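Side-chain contacts in putative 2,5-diketo-D-gluconic acid reductase B (Sinorhizobium meliloti, PDB 3UP8), which probably reduces methylglyoxal to hydroxyacetone with NADPH, as a TIM-barrel member of the aldo/keto reductase family: residues A[68-73]-A[126-131]; A[94-99]-A[104-109]. One frame throughout, in Å; residues are numbered along the deposited sequence.

Contact 1. Residues A[68-73]-A[126-131]; sequences QIYGNE and LLHWPG. With ACT (acetate ion), chain C.
The probable substrate pocket of this aldo/keto reductase is framed by Y70, the predicted proton donor, and H128, a predicted substrate-binding residue, which share one acetate ion, probably from the crystallisation liquor. Y70 OH donates to acetate O at 2.6 Å, while H128 NE2 donates to acetate OXT at 2.7 Å, with an N-H...acceptor angle of 147°. Y70 OH is also hydrogen-bonded to K95 NZ, a residue predicted to lower the tyrosine's pKa. The two rings are steeply inclined, their planes 83° apart, and Y70 CE1 lies at the imidazole edge, 3.7 Å from H128 CE1. With CG anti to the backbone N (chi1 -154°), H128 points its ring toward the 68-73 loop. I69 CG2 approaches the imidazole obliquely, 3.4 Å from H128 CE1. A water in the imidazole plane bonds to H128 ND1 (2.8 Å) and accepts from I69 N (2.8 Å), so both ring nitrogens are held. A phenylalanine at Y70 would lack the hydroxyl and would probably leave acetate O without this donor and K95 NZ without one of its mates. Y70, H128 and K95, the last salt-bridged to D65, are consistent with the Tyr-His-Lys-Asp catalytic tetrad of aldo/keto reductases.

Contact 2. Residues A[94-99]-A[104-109]; sequences TKVWVD and DAFIAS
S109 OG, which rests 4.0 Å from V96 CG1, is a polar atom gripped by two partners. It donates to the carbonyl of F106 one turn back in its own helix, S109 OG to F106 O measuring 2.9 Å, with the donor tilted 22° out of the carbonyl plane. It also has a hydrogen bond with Q68 NE2, from the loop after the preceding barrel strand. The first torsion explains the bond to the helix's own carbonyl: OG sits between the backbone N and the carbonyl carbon (chi1 77°), folded back against the helix. The hydroxyl is buried, and these two bonds satisfy it beside an apolar neighbour.

That neighbour, V96, ends its strand with both methyls directed at the helix, and its branches divide the work. CG1 lies over one face of the F106 ring, 4.1 Å from the ring centroid and 14° off the normal, a CH-pi contact displaced somewhat toward the rim. CG2 meets the far end of the ring, F106 CZ at 3.8 Å and F106 CE2 at 3.9 Å. The valine side chain and the phenylalanine cross at about a right angle. F106 also packs on L127 of the next strand and on A142 and L143 of helix 136-148, so its ring lies between the barrel strands and helix 136-148.

No hydrogen bond links the two segments directly; strand and helix of this beta-alpha-beta unit meet through dispersion and CH-pi contact. Their fit therefore depends on apolar shape, and the serine's polarity is spent on its own helix and Q68 rather than on V96.

How the contacts relate
From the N terminus, the chain first passes 68-73, in the loop between strand 63-65 and helix 73-83, and then runs along strand 91-96 into 94-99. Contact 2 closes a short loop when helix 103-117 folds back at 104-109. Contact 1 closes only after strand 122-127 has delivered 126-131 to the barrel rim, so the smaller loop lies wholly within the larger. The two meet at strand 91-96: V96 N lies 2.8 Å from L126 O, a probable hydrogen bond, and E73 OE2 similarly approaches T94 OG1. Together they tie the probable catalytic end of the barrel to the helix packed outside it, with K95 on the strand between.

Contact 1. Residues A[68-73]-A[126-131]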
# COMPACT_ATOMS: atom_id res chain seq x y z
N GLN A 68 -5.47 -8.77 7.78
CA GLN A 68 -5.87 -9.84 8.69
C GLN A 68 -4.71 -10.81 8.95
O GLN A 68 -4.44 -11.15 10.11
CB GLN A 68 -7.08 -10.59 8.12
CG GLN A 68 -8.35 -9.78 8.21
CD GLN A 68 -9.52 -10.37 7.42
OE1 GLN A 68 -9.39 -11.39 6.74
NE2 GLN A 68 -10.67 -9.74 7.55
N ILE A 69 -4.00 -11.19 7.90
CA ILE A 69 -2.94 -12.21 8.00
C ILE A 69 -1.69 -11.75 8.73
O ILE A 69 -0.94 -12.59 9.23
CB ILE A 69 -2.53 -12.80 6.62
CG1 ILE A 69 -1.77 -14.12 6.79
CG2 ILE A 69 -1.70 -11.81 5.80
CD1 ILE A 69 -2.57 -15.24 7.46
N TYR A 70 -1.43 -10.44 8.79
CA TYR A 70 -0.23 -9.95 9.50
C TYR A 70 -0.31 -10.22 10.99
O TYR A 70 0.71 -10.30 11.64
CB TYR A 70 0.04 -8.44 9.33
CG TYR A 70 0.09 -7.93 7.92
CD1 TYR A 70 0.41 -8.76 6.84
CD2 TYR A 70 -0.13 -6.58 7.67
CE1 TYR A 70 0.46 -8.26 5.54
CE2 TYR A 70 -0.09 -6.07 6.38
CZ TYR A 70 0.19 -6.91 5.32
OH TYR A 70 0.23 -6.36 4.05
N GLY A 71 -1.52 -10.35 11.53
CA GLY A 71 -1.68 -10.64 12.96
C GLY A 71 -1.39 -9.46 13.88
O GLY A 71 -1.20 -9.63 15.07
N ASN A 72 -1.36 -8.24 13.34
CA ASN A 72 -1.08 -7.07 14.18
C ASN A 72 -2.18 -6.00 14.17
O ASN A 72 -1.95 -4.86 14.60
CB ASN A 72 0.28 -6.46 13.80
CG ASN A 72 0.37 -6.11 12.32
OD1 ASN A 72 -0.64 -5.89 11.66
ND2 ASN A 72 1.59 -6.07 11.79
N GLU A 73 -3.37 -6.35 13.68
CA GLU A 73 -4.49 -5.39 13.65
C GLU A 73 -4.83 -4.84 15.03
O GLU A 73 -5.10 -3.64 15.18
CB GLU A 73 -5.75 -6.02 13.04
CG GLU A 73 -5.76 -6.11 11.52
CD GLU A 73 -6.94 -6.94 11.01
OE1 GLU A 73 -7.23 -8.01 11.61
OE2 GLU A 73 -7.59 -6.52 10.03
N LEU A 126 -9.07 -4.35 1.09
CA LEU A 126 -8.55 -5.01 -0.10
C LEU A 126 -8.74 -6.51 -0.02
O LEU A 126 -8.74 -7.11 1.05
CB LEU A 126 -7.06 -4.70 -0.29
CG LEU A 126 -6.56 -3.26 -0.14
CD1 LEU A 126 -5.04 -3.22 -0.36
CD2 LEU A 126 -7.25 -2.32 -1.12
N LEU A 127 -8.90 -7.11 -1.19
CA LEU A 127 -8.69 -8.53 -1.35
C LEU A 127 -7.17 -8.70 -1.41
O LEU A 127 -6.50 -8.10 -2.28
CB LEU A 127 -9.36 -9.05 -2.64
CG LEU A 127 -10.85 -8.71 -2.79
CD1 LEU A 127 -11.38 -9.07 -4.19
CD2 LEU A 127 -11.70 -9.39 -1.68
N HIS A 128 -6.64 -9.51 -0.51
CA HIS A 128 -5.19 -9.59 -0.32
C HIS A 128 -4.45 -10.25 -1.49
O HIS A 128 -3.39 -9.77 -1.89
CB HIS A 128 -4.87 -10.31 1.01
CG HIS A 128 -3.55 -9.92 1.60
ND1 HIS A 128 -3.30 -9.99 2.96
CD2 HIS A 128 -2.41 -9.46 1.03
CE1 HIS A 128 -2.06 -9.59 3.19
NE2 HIS A 128 -1.50 -9.25 2.04
N TRP A 129 -5.02 -11.32 -2.03
CA TRP A 129 -4.43 -12.06 -3.13
C TRP A 129 -5.55 -12.51 -4.07
O TRP A 129 -6.66 -12.76 -3.60
CB TRP A 129 -3.65 -13.28 -2.63
CG TRP A 129 -2.36 -12.90 -1.97
CD1 TRP A 129 -2.17 -12.63 -0.65
CD2 TRP A 129 -1.09 -12.70 -2.61
NE1 TRP A 129 -0.85 -12.29 -0.42
CE2 TRP A 129 -0.18 -12.31 -1.61
CE3 TRP A 129 -0.65 -12.82 -3.93
CZ2 TRP A 129 1.16 -12.05 -1.89
CZ3 TRP A 129 0.69 -12.55 -4.21
CH2 TRP A 129 1.57 -12.16 -3.19
N PRO A 130 -5.26 -12.64 -5.38
CA PRO A 130 -6.27 -13.09 -6.36
C PRO A 130 -6.55 -14.59 -6.38
O PRO A 130 -7.67 -15.00 -6.70
CB PRO A 130 -5.66 -12.67 -7.70
CG PRO A 130 -4.19 -12.74 -7.46
CD PRO A 130 -4.00 -12.23 -6.04
N GLY A 131 -5.54 -15.40 -6.03
CA GLY A 131 -5.64 -16.86 -6.05
C GLY A 131 -6.57 -17.45 -5.00
O GLY A 131 -6.33 -17.31 -3.79
C ACT C . 1.92 -8.29 1.77
O ACT C . 1.78 -7.09 2.06
OXT ACT C . 1.21 -9.08 2.40
CH3 ACT C . 2.88 -8.79 0.73
O HOH W 1 -4.86 -10.68 5.24

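Contact 2. Residues A[94-99]-A[104-109]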
# COMPACT_ATOMS: atom_id res chain seq x y z
N THR A 94 -7.20 -2.23 5.77
CA THR A 94 -6.90 -3.65 6.05
C THR A 94 -7.22 -4.52 4.83
O THR A 94 -7.69 -4.02 3.80
CB THR A 94 -7.49 -4.17 7.40
OG1 THR A 94 -6.85 -5.41 7.75
CG2 THR A 94 -9.02 -4.34 7.34
N LYS A 95 -6.93 -5.81 4.94
CA LYS A 95 -7.05 -6.73 3.82
C LYS A 95 -7.70 -8.03 4.28
O LYS A 95 -7.36 -8.57 5.33
CB LYS A 95 -5.66 -7.04 3.24
CG LYS A 95 -4.80 -5.81 2.96
CD LYS A 95 -3.46 -6.17 2.32
CE LYS A 95 -2.51 -4.97 2.27
NZ LYS A 95 -1.93 -4.60 3.62
N VAL A 96 -8.64 -8.52 3.48
CA VAL A 96 -9.26 -9.82 3.72
C VAL A 96 -8.34 -10.96 3.27
O VAL A 96 -7.94 -11.01 2.11
CB VAL A 96 -10.62 -9.93 3.02
CG1 VAL A 96 -11.28 -11.26 3.31
CG2 VAL A 96 -11.49 -8.77 3.44
N TRP A 97 -8.01 -11.85 4.20
CA TRP A 97 -7.17 -13.00 3.94
C TRP A 97 -7.96 -14.03 3.14
O TRP A 97 -9.18 -14.16 3.30
CB TRP A 97 -6.67 -13.63 5.25
CG TRP A 97 -5.73 -14.81 5.02
CD1 TRP A 97 -5.87 -16.08 5.50
CD2 TRP A 97 -4.52 -14.80 4.26
NE1 TRP A 97 -4.82 -16.86 5.08
CE2 TRP A 97 -3.98 -16.10 4.31
CE3 TRP A 97 -3.83 -13.81 3.53
CZ2 TRP A 97 -2.79 -16.45 3.67
CZ3 TRP A 97 -2.64 -14.15 2.89
CH2 TRP A 97 -2.13 -15.46 2.97
N VAL A 98 -7.26 -14.75 2.27
CA VAL A 98 -7.89 -15.66 1.32
C VAL A 98 -8.73 -16.76 2.00
O VAL A 98 -9.66 -17.27 1.40
CB VAL A 98 -6.87 -16.29 0.34
CG1 VAL A 98 -6.09 -15.20 -0.44
CG2 VAL A 98 -5.89 -17.22 1.06
N ASP A 99 -8.41 -17.13 3.25
CA ASP A 99 -9.20 -18.17 3.95
C ASP A 99 -10.60 -17.66 4.27
O ASP A 99 -11.50 -18.43 4.61
CB ASP A 99 -8.51 -18.59 5.26
CG ASP A 99 -7.23 -19.40 5.03
OD1 ASP A 99 -6.98 -19.88 3.90
OD2 ASP A 99 -6.47 -19.57 6.01
N ASP A 104 -19.98 -15.77 3.82
CA ASP A 104 -20.25 -15.69 5.26
C ASP A 104 -18.98 -15.48 6.10
O ASP A 104 -19.00 -14.69 7.04
CB ASP A 104 -21.04 -16.91 5.76
CG ASP A 104 -22.50 -16.93 5.27
OD1 ASP A 104 -22.94 -16.06 4.47
OD2 ASP A 104 -23.24 -17.84 5.70
N ALA A 105 -17.90 -16.18 5.77
CA ALA A 105 -16.59 -15.97 6.40
C ALA A 105 -16.05 -14.56 6.12
O ALA A 105 -15.37 -13.96 6.97
CB ALA A 105 -15.60 -17.04 5.94
N PHE A 106 -16.34 -14.05 4.93
CA PHE A 106 -15.87 -12.73 4.51
C PHE A 106 -16.47 -11.66 5.42
O PHE A 106 -15.76 -10.88 6.05
CB PHE A 106 -16.31 -12.48 3.05
CG PHE A 106 -15.60 -11.34 2.36
CD1 PHE A 106 -14.82 -11.60 1.24
CD2 PHE A 106 -15.75 -10.03 2.80
CE1 PHE A 106 -14.18 -10.56 0.58
CE2 PHE A 106 -15.11 -8.98 2.14
CZ PHE A 106 -14.33 -9.24 1.02
N ILE A 107 -17.80 -11.66 5.49
CA ILE A 107 -18.55 -10.69 6.27
C ILE A 107 -18.12 -10.77 7.73
O ILE A 107 -17.86 -9.74 8.35
CB ILE A 107 -20.09 -10.94 6.15
CG1 ILE A 107 -20.56 -10.84 4.70
CG2 ILE A 107 -20.89 -10.03 7.06
CD1 ILE A 107 -20.15 -9.57 3.94
N ALA A 108 -18.03 -11.99 8.27
CA ALA A 108 -17.62 -12.18 9.68
C ALA A 108 -16.20 -11.66 9.94
O ALA A 108 -15.94 -11.01 10.96
CB ALA A 108 -17.76 -13.65 10.11
N SER A 109 -15.28 -11.93 9.01
CA SER A 109 -13.88 -11.49 9.19
C SER A 109 -13.74 -9.97 9.23
O SER A 109 -12.83 -9.43 9.86
CB SER A 109 -12.95 -12.09 8.14
OG SER A 109 -13.09 -11.42 6.90